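Local structure of Sex comb on midleg CG9495-PA (Drosophila melanogaster, 1PK1) at residues B[15-20]-B[48-53]; B[37-42]-B[62-67]. The protein probably acts as a Polycomb-group protein of chromatin silencing, its SAM domain serving to associate with other SAM domains. The protein carries 2 engineered substitutions. All coordinates share one frame; numbering follows the deposited sequence.

Contact 1: residues B[15-20]-B[48-53]. Engineered in segment 48-53: Arg52 (natural residue Leu).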
ATOM      1  N   ILE B  15     -12.392  16.594  -6.424  1.00 37.80           N
ATOM      2  CA  ILE B  15     -13.215  16.188  -7.561  1.00 38.29           C
ATOM      3  C   ILE B  15     -12.936  16.950  -8.861  1.00 36.83           C
ATOM      4  O   ILE B  15     -13.205  16.442  -9.949  1.00 37.45           O
ATOM      5  CB  ILE B  15     -14.724  16.309  -7.238  1.00 39.93           C
ATOM      6  CG1 ILE B  15     -15.547  15.717  -8.389  1.00 40.51           C
ATOM      7  CG2 ILE B  15     -15.093  17.770  -7.005  1.00 40.93           C
ATOM      8  CD1 ILE B  15     -17.048  15.776  -8.189  1.00 42.46           C
ATOM      9  N   ASP B  16     -12.390  18.157  -8.749  1.00 36.92           N
ATOM     10  CA  ASP B  16     -12.094  18.971  -9.927  1.00 35.98           C
ATOM     11  C   ASP B  16     -10.616  18.970 -10.297  1.00 34.29           C
ATOM     12  O   ASP B  16     -10.172  19.766 -11.127  1.00 34.42           O
ATOM     13  CB  ASP B  16     -12.555  20.412  -9.693  1.00 38.58           C
ATOM     14  CG  ASP B  16     -14.033  20.508  -9.385  1.00 39.38           C
ATOM     15  OD1 ASP B  16     -14.843  19.996 -10.185  1.00 41.22           O
ATOM     16  OD2 ASP B  16     -14.388  21.102  -8.344  1.00 42.69           O
ATOM     17  N   TRP B  17      -9.849  18.074  -9.685  1.00 29.34           N
ATOM     18  CA  TRP B  17      -8.423  17.996  -9.957  1.00 26.14           C
ATOM     19  C   TRP B  17      -8.090  17.427 -11.325  1.00 23.84           C
ATOM     20  O   TRP B  17      -8.787  16.555 -11.832  1.00 24.92           O
ATOM     21  CB  TRP B  17      -7.726  17.142  -8.900  1.00 25.34           C
ATOM     22  CG  TRP B  17      -7.627  17.789  -7.555  1.00 24.83           C
ATOM     23  CD1 TRP B  17      -7.977  19.066  -7.228  1.00 25.77           C
ATOM     24  CD2 TRP B  17      -7.104  17.196  -6.364  1.00 25.04           C
ATOM     25  NE1 TRP B  17      -7.700  19.308  -5.903  1.00 25.17           N
ATOM     26  CE2 TRP B  17      -7.163  18.175  -5.349  1.00 25.10           C
ATOM     27  CE3 TRP B  17      -6.586  15.930  -6.056  1.00 24.74           C
ATOM     28  CZ2 TRP B  17      -6.726  17.928  -4.044  1.00 24.71           C
ATOM     29  CZ3 TRP B  17      -6.150  15.683  -4.760  1.00 24.40           C
ATOM     30  CH2 TRP B  17      -6.222  16.681  -3.769  1.00 25.39           C
ATOM     31  N   THR B  18      -7.012  17.935 -11.911  1.00 23.44           N
ATOM     32  CA  THR B  18      -6.540  17.461 -13.204  1.00 22.27           C
ATOM     33  C   THR B  18      -5.633  16.281 -12.885  1.00 22.02           C
ATOM     34  O   THR B  18      -5.335  16.032 -11.717  1.00 18.25           O
ATOM     35  CB  THR B  18      -5.685  18.517 -13.913  1.00 23.53           C
ATOM     36  OG1 THR B  18      -4.506  18.768 -13.136  1.00 23.76           O
ATOM     37  CG2 THR B  18      -6.471  19.818 -14.086  1.00 26.23           C
ATOM     38  N   ILE B  19      -5.196  15.564 -13.915  1.00 19.73           N
ATOM     39  CA  ILE B  19      -4.299  14.436 -13.719  1.00 19.24           C
ATOM     40  C   ILE B  19      -3.019  14.893 -13.011  1.00 19.82           C
ATOM     41  O   ILE B  19      -2.542  14.235 -12.085  1.00 18.60           O
ATOM     42  CB  ILE B  19      -3.924  13.787 -15.079  1.00 19.02           C
ATOM     43  CG1 ILE B  19      -5.164  13.132 -15.700  1.00 17.63           C
ATOM     44  CG2 ILE B  19      -2.792  12.782 -14.883  1.00 18.52           C
ATOM     45  CD1 ILE B  19      -4.971  12.673 -17.145  1.00 16.21           C
ATOM     46  N   GLU B  20      -2.460  16.026 -13.431  1.00 18.89           N
ATOM     47  CA  GLU B  20      -1.238  16.506 -12.794  1.00 20.28           C
ATOM     48  C   GLU B  20      -1.456  16.901 -11.331  1.00 19.09           C
ATOM     49  O   GLU B  20      -0.574  16.703 -10.495  1.00 19.08           O
ATOM     50  CB  GLU B  20      -0.643  17.680 -13.575  1.00 24.15           C
ATOM     51  CG  GLU B  20      -0.039  17.285 -14.922  1.00 26.15           C
ATOM     52  CD  GLU B  20       0.904  16.089 -14.819  1.00 28.31           C
ATOM     53  OE1 GLU B  20       1.701  16.025 -13.858  1.00 27.88           O
ATOM     54  OE2 GLU B  20       0.854  15.215 -15.708  1.00 28.42           O
ATOM     55  N   LYS B  48     -11.805  13.041 -10.552  1.00 24.02           N
ATOM     56  CA  LYS B  48     -12.946  12.132 -10.532  1.00 26.24           C
ATOM     57  C   LYS B  48     -12.513  10.671 -10.496  1.00 25.35           C
ATOM     58  O   LYS B  48     -13.100   9.864  -9.782  1.00 26.68           O
ATOM     59  CB  LYS B  48     -13.845  12.352 -11.751  1.00 29.15           C
ATOM     60  CG  LYS B  48     -15.104  11.501 -11.710  1.00 33.52           C
ATOM     61  CD  LYS B  48     -15.925  11.615 -12.980  1.00 37.81           C
ATOM     62  CE  LYS B  48     -17.277  10.935 -12.804  1.00 40.13           C
ATOM     63  NZ  LYS B  48     -17.138   9.533 -12.313  1.00 42.29           N
ATOM     64  N   ALA B  49     -11.489  10.335 -11.275  1.00 23.73           N
ATOM     65  CA  ALA B  49     -10.987   8.968 -11.323  1.00 21.14           C
ATOM     66  C   ALA B  49     -10.331   8.558  -9.999  1.00 19.44           C
ATOM     67  O   ALA B  49     -10.494   7.428  -9.540  1.00 20.51           O
ATOM     68  CB  ALA B  49      -9.993   8.820 -12.472  1.00 19.76           C
ATOM     69  N   LEU B  50      -9.595   9.482  -9.388  1.00 19.93           N
ATOM     70  CA  LEU B  50      -8.920   9.195  -8.120  1.00 19.88           C
ATOM     71  C   LEU B  50      -9.906   8.730  -7.049  1.00 21.30           C
ATOM     72  O   LEU B  50      -9.700   7.716  -6.380  1.00 20.86           O
ATOM     73  CB  LEU B  50      -8.197  10.443  -7.619  1.00 17.53           C
ATOM     74  CG  LEU B  50      -7.379  10.266  -6.337  1.00 18.07           C
ATOM     75  CD1 LEU B  50      -6.178   9.352  -6.619  1.00 16.25           C
ATOM     76  CD2 LEU B  50      -6.906  11.628  -5.839  1.00 18.17           C
ATOM     77  N   LEU B  51     -10.983   9.487  -6.889  1.00 24.84           N
ATOM     78  CA  LEU B  51     -11.989   9.171  -5.887  1.00 28.50           C
ATOM     79  C   LEU B  51     -12.714   7.864  -6.184  1.00 29.47           C
ATOM     80  O   LEU B  51     -13.344   7.277  -5.302  1.00 30.65           O
ATOM     81  CB  LEU B  51     -12.992  10.322  -5.797  1.00 31.10           C
ATOM     82  CG  LEU B  51     -12.366  11.685  -5.484  1.00 32.19           C
ATOM     83  CD1 LEU B  51     -13.430  12.770  -5.547  1.00 34.29           C
ATOM     84  CD2 LEU B  51     -11.711  11.646  -4.111  1.00 35.33           C
ATOM     85  N   ARG B  52     -12.598   7.401  -7.425  1.00 29.76           N
ATOM     86  CA  ARG B  52     -13.255   6.178  -7.872  1.00 31.10           C
ATOM     87  C   ARG B  52     -12.343   4.949  -7.802  1.00 28.97           C
ATOM     88  O   ARG B  52     -12.760   3.840  -8.120  1.00 29.19           O
ATOM     89  CB  ARG B  52     -13.762   6.395  -9.303  1.00 33.47           C
ATOM     90  CG  ARG B  52     -14.570   5.264  -9.907  1.00 39.21           C
ATOM     91  CD  ARG B  52     -15.185   5.724 -11.225  1.00 42.31           C
ATOM     92  NE  ARG B  52     -15.875   4.654 -11.936  1.00 44.90           N
ATOM     93  CZ  ARG B  52     -16.545   4.828 -13.071  1.00 46.46           C
ATOM     94  NH1 ARG B  52     -16.616   6.034 -13.622  1.00 47.43           N
ATOM     95  NH2 ARG B  52     -17.140   3.799 -13.658  1.00 46.54           N
ATOM     96  N   LEU B  53     -11.103   5.148  -7.371  1.00 27.70           N
ATOM     97  CA  LEU B  53     -10.147   4.046  -7.271  1.00 25.66           C
ATOM     98  C   LEU B  53     -10.323   3.181  -6.028  1.00 25.31           C
ATOM     99  O   LEU B  53     -10.909   3.609  -5.030  1.00 27.14           O
ATOM    100  CB  LEU B  53      -8.707   4.580  -7.252  1.00 26.03           C
ATOM    101  CG  LEU B  53      -7.984   5.058  -8.508  1.00 25.46           C
ATOM    102  CD1 LEU B  53      -6.623   5.611  -8.101  1.00 23.88           C
ATOM    103  CD2 LEU B  53      -7.806   3.911  -9.489  1.00 24.31           C
TER
HETATM  104  O   HOH W   1     -11.355  15.899 -11.997  1.00 33.00           O
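Ile15 and Leu51 make one of two apolar touches in this surface contact. Leu51 reaches across with one methyl: its CD1 lies 4.1 Å from Ile15 CB and 4.0 Å from Ile15 CA, so the branch rests against the base of the isoleucine and its backbone and leaves the far end of that side chain aside. The torsions agree with this: Ile15 carries CG1 opposite its backbone N (chi1 -173°) and CD1 fully extended beyond it, which takes the terminal methyl away from Leu51.

A second apolar touch is made by Trp17, whose ring atom CZ3 stands 4.3 Å from Leu50 CD2. The methyl approaches the indole obliquely. This is a loose van der Waals contact, and the polar end of the ring is held separately, Trp17 NE1 donating to the carbonyl of Ser12.

Polar contact between the two segments runs through water. The nearest direct approach, Ile15 O to Lys48 N at 3.7 Å, is not a hydrogen bond; a water bridges the backbones instead. It accepts from Lys48 N at 3.2 Å and lies within hydrogen-bonding distance of two carbonyls, Ile15 O at 2.8 Å and Trp17 O at 2.7 Å. It thus ties the turn at 15-17 to a backbone N-H in the first turn of helix 47-51.

With 187 Å² buried in total, the interface is modest. It joins the segment leading into helix 19-29, where Thr18 is the N-cap, to the short helix 47-51 of the all-helical SAM domain. Trp17 also meets the Tyr25 ring at about 50° between planes, while Val22 of helix 19-29 touches both Trp17 and Leu50, so the two apolar side chains share that helix as a neighbour.

Contact 2: residues B[37-42]-B[62-67]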
ATOM      1  N   GLY B  37       4.060   7.716 -10.849  1.00 15.48           N
ATOM      2  CA  GLY B  37       3.459   8.880 -11.484  1.00 16.20           C
ATOM      3  C   GLY B  37       3.014   8.684 -12.922  1.00 18.62           C
ATOM      4  O   GLY B  37       1.898   9.067 -13.295  1.00 19.48           O
ATOM      5  N   ASP B  38       3.878   8.093 -13.743  1.00 16.72           N
ATOM      6  CA  ASP B  38       3.555   7.874 -15.147  1.00 19.89           C
ATOM      7  C   ASP B  38       2.398   6.896 -15.329  1.00 17.62           C
ATOM      8  O   ASP B  38       1.684   6.954 -16.328  1.00 17.64           O
ATOM      9  CB  ASP B  38       4.784   7.374 -15.910  1.00 21.66           C
ATOM     10  CG  ASP B  38       5.849   8.444 -16.060  1.00 26.90           C
ATOM     11  OD1 ASP B  38       5.519   9.640 -15.915  1.00 25.43           O
ATOM     12  OD2 ASP B  38       7.012   8.089 -16.339  1.00 29.57           O
ATOM     13  N   LEU B  39       2.211   6.006 -14.362  1.00 16.86           N
ATOM     14  CA  LEU B  39       1.117   5.042 -14.434  1.00 17.59           C
ATOM     15  C   LEU B  39      -0.186   5.825 -14.281  1.00 17.20           C
ATOM     16  O   LEU B  39      -1.186   5.536 -14.944  1.00 15.83           O
ATOM     17  CB  LEU B  39       1.268   4.002 -13.320  1.00 19.52           C
ATOM     18  CG  LEU B  39       0.367   2.768 -13.284  1.00 21.55           C
ATOM     19  CD1 LEU B  39       0.345   2.060 -14.640  1.00 21.40           C
ATOM     20  CD2 LEU B  39       0.892   1.832 -12.197  1.00 21.03           C
ATOM     21  N   PHE B  40      -0.172   6.826 -13.406  1.00 15.41           N
ATOM     22  CA  PHE B  40      -1.348   7.659 -13.206  1.00 15.81           C
ATOM     23  C   PHE B  40      -1.640   8.456 -14.471  1.00 16.31           C
ATOM     24  O   PHE B  40      -2.800   8.679 -14.819  1.00 15.45           O
ATOM     25  CB  PHE B  40      -1.149   8.594 -12.010  1.00 17.10           C
ATOM     26  CG  PHE B  40      -1.507   7.963 -10.699  1.00 16.40           C
ATOM     27  CD1 PHE B  40      -0.841   6.824 -10.259  1.00 17.58           C
ATOM     28  CD2 PHE B  40      -2.553   8.470  -9.934  1.00 18.23           C
ATOM     29  CE1 PHE B  40      -1.214   6.189  -9.077  1.00 20.16           C
ATOM     30  CE2 PHE B  40      -2.937   7.847  -8.749  1.00 17.83           C
ATOM     31  CZ  PHE B  40      -2.269   6.703  -8.320  1.00 20.11           C
ATOM     32  N   ARG B  41      -0.588   8.869 -15.171  1.00 15.61           N
ATOM     33  CA  ARG B  41      -0.766   9.603 -16.420  1.00 16.90           C
ATOM     34  C   ARG B  41      -1.341   8.654 -17.474  1.00 16.11           C
ATOM     35  O   ARG B  41      -2.285   9.003 -18.188  1.00 16.86           O
ATOM     36  CB  ARG B  41       0.572  10.175 -16.901  1.00 18.67           C
ATOM     37  CG  ARG B  41       1.181  11.158 -15.920  1.00 21.70           C
ATOM     38  CD  ARG B  41       2.368  11.918 -16.502  1.00 24.44           C
ATOM     39  NE  ARG B  41       2.832  12.957 -15.582  1.00 25.04           N
ATOM     40  CZ  ARG B  41       3.576  12.733 -14.503  1.00 27.31           C
ATOM     41  NH1 ARG B  41       3.964  11.504 -14.196  1.00 28.27           N
ATOM     42  NH2 ARG B  41       3.920  13.743 -13.718  1.00 30.29           N
ATOM     43  N   LYS B  42      -0.771   7.453 -17.544  1.00 16.12           N
ATOM     44  CA  LYS B  42      -1.199   6.421 -18.490  1.00 17.66           C
ATOM     45  C   LYS B  42      -2.682   6.089 -18.316  1.00 16.16           C
ATOM     46  O   LYS B  42      -3.421   5.963 -19.297  1.00 17.01           O
ATOM     47  CB  LYS B  42      -0.356   5.156 -18.277  1.00 18.37           C
ATOM     48  CG  LYS B  42      -0.739   3.949 -19.133  1.00 21.92           C
ATOM     49  CD  LYS B  42      -0.301   4.096 -20.576  1.00 25.18           C
ATOM     50  CE  LYS B  42      -0.455   2.772 -21.319  1.00 27.32           C
ATOM     51  NZ  LYS B  42      -0.144   2.911 -22.765  1.00 30.67           N
ATOM     52  N   MET B  62      -4.192  -1.487 -13.043  1.00 15.57           N
ATOM     53  CA  MET B  62      -3.013  -0.633 -13.163  1.00 15.40           C
ATOM     54  C   MET B  62      -1.719  -1.401 -12.904  1.00 14.44           C
ATOM     55  O   MET B  62      -0.628  -0.868 -13.088  1.00 16.13           O
ATOM     56  CB  MET B  62      -3.117   0.550 -12.199  1.00 15.14           C
ATOM     57  CG  MET B  62      -4.267   1.490 -12.515  1.00 14.70           C
ATOM     58  SD  MET B  62      -4.462   2.832 -11.324  1.00 15.56           S
ATOM     59  CE  MET B  62      -2.998   3.833 -11.681  1.00 17.43           C
ATOM     60  N   GLY B  63      -1.847  -2.646 -12.463  1.00 14.33           N
ATOM     61  CA  GLY B  63      -0.674  -3.464 -12.205  1.00 14.85           C
ATOM     62  C   GLY B  63       0.126  -3.079 -10.975  1.00 15.99           C
ATOM     63  O   GLY B  63       1.289  -3.465 -10.836  1.00 16.83           O
ATOM     64  N   LEU B  64      -0.483  -2.311 -10.080  1.00 15.32           N
ATOM     65  CA  LEU B  64       0.192  -1.901  -8.853  1.00 14.44           C
ATOM     66  C   LEU B  64       0.203  -3.064  -7.868  1.00 14.12           C
ATOM     67  O   LEU B  64      -0.737  -3.856  -7.829  1.00 13.93           O
ATOM     68  CB  LEU B  64      -0.541  -0.712  -8.226  1.00 13.42           C
ATOM     69  CG  LEU B  64      -0.383   0.632  -8.944  1.00 14.17           C
ATOM     70  CD1 LEU B  64      -1.461   1.599  -8.503  1.00 13.84           C
ATOM     71  CD2 LEU B  64       1.007   1.183  -8.645  1.00 16.64           C
ATOM     72  N   LYS B  65       1.272  -3.174  -7.087  1.00 12.89           N
ATOM     73  CA  LYS B  65       1.364  -4.219  -6.072  1.00 13.87           C
ATOM     74  C   LYS B  65       0.562  -3.746  -4.856  1.00 13.64           C
ATOM     75  O   LYS B  65       0.211  -2.565  -4.761  1.00 13.91           O
ATOM     76  CB  LYS B  65       2.826  -4.473  -5.691  1.00 15.63           C
ATOM     77  CG  LYS B  65       3.676  -4.967  -6.857  1.00 18.41           C
ATOM     78  CD  LYS B  65       3.042  -6.173  -7.527  1.00 23.14           C
ATOM     79  CE  LYS B  65       3.913  -6.695  -8.665  1.00 26.22           C
ATOM     80  NZ  LYS B  65       3.264  -7.818  -9.377  1.00 29.05           N
ATOM     81  N   LEU B  66       0.276  -4.658  -3.930  1.00 11.12           N
ATOM     82  CA  LEU B  66      -0.529  -4.320  -2.759  1.00 11.60           C
ATOM     83  C   LEU B  66       0.014  -3.175  -1.902  1.00 12.33           C
ATOM     84  O   LEU B  66      -0.752  -2.316  -1.466  1.00 11.49           O
ATOM     85  CB  LEU B  66      -0.733  -5.565  -1.887  1.00 11.91           C
ATOM     86  CG  LEU B  66      -1.691  -5.456  -0.690  1.00 12.23           C
ATOM     87  CD1 LEU B  66      -3.057  -4.987  -1.137  1.00 12.41           C
ATOM     88  CD2 LEU B  66      -1.793  -6.822  -0.011  1.00 14.81           C
ATOM     89  N   GLY B  67       1.324  -3.174  -1.657  1.00 12.01           N
ATOM     90  CA  GLY B  67       1.928  -2.127  -0.843  1.00 11.00           C
ATOM     91  C   GLY B  67       1.558  -0.753  -1.356  1.00 11.51           C
ATOM     92  O   GLY B  67       0.945   0.056  -0.648  1.00 10.41           O
TER
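Leu39 meets both Met62 and Leu64, and with 77 Å² covered it is the first segment's main contribution. Its CG sits opposite the backbone N (chi1 -171°), which carries the branched end toward 62-67. There Leu39 CD2 lies 3.6 Å from Leu64 CD2, the two leucines passing one another in opposite directions. Leu39 CD2 is also 3.2 Å from the carbonyl oxygen Met62 O, a close approach without a hydrogen bond. Leu39 CG packs 3.9 Å from Met62 CE. With Leu39 cut back to an alanine, Leu64 CD2 and the Met62 methyl would probably lose the apolar partner they share, opening a gap between the helix and the turn.

Phe40 follows, and Met62 crosses it at roughly a right angle. The methyl CE sits over one ring face, 4.3 Å from the Phe40 centroid and 27° off the ring normal, a CH-pi contact. Behind it SD stands above the same ring at 5.5 Å from the centroid, a more distant Met-aromatic approach. The bend of the methionine chain at chi3 (70°) turns CE down onto the ring.

The whole buries 216 Å² and lies largely in the interior. It sets helix 37-42 against the turn linking helix 55-61 to helix 66-79; Gly63, with positive phi, makes the exit from the former. Ile72 of helix 66-79 touches both Phe40 and Leu64, while Val22 and Ile23 of helix 19-29 pack on Phe40.

In the fold
The two contacts have centres about 14 Å apart, on opposite sides of the centre of the chain, and their segments alternate in sequence: 15-20, 37-42, 48-53, 62-67. Each contact therefore spans one segment of the other, so the two connections overlap along the chain of one SAM domain. They also meet directly. Glu20 OE2 forms a salt bridge with Arg41 NE at 3.0 Å, Ile19 CG2 packs on Arg41 CA, and Leu53 CD2 lies 4.0 Å from Met62 SD. Within segment 62-67 of contact 2, residues 65-67 also meet the chain of another protein in the assembly, so the start of helix 66-79 belongs to both fold and interface.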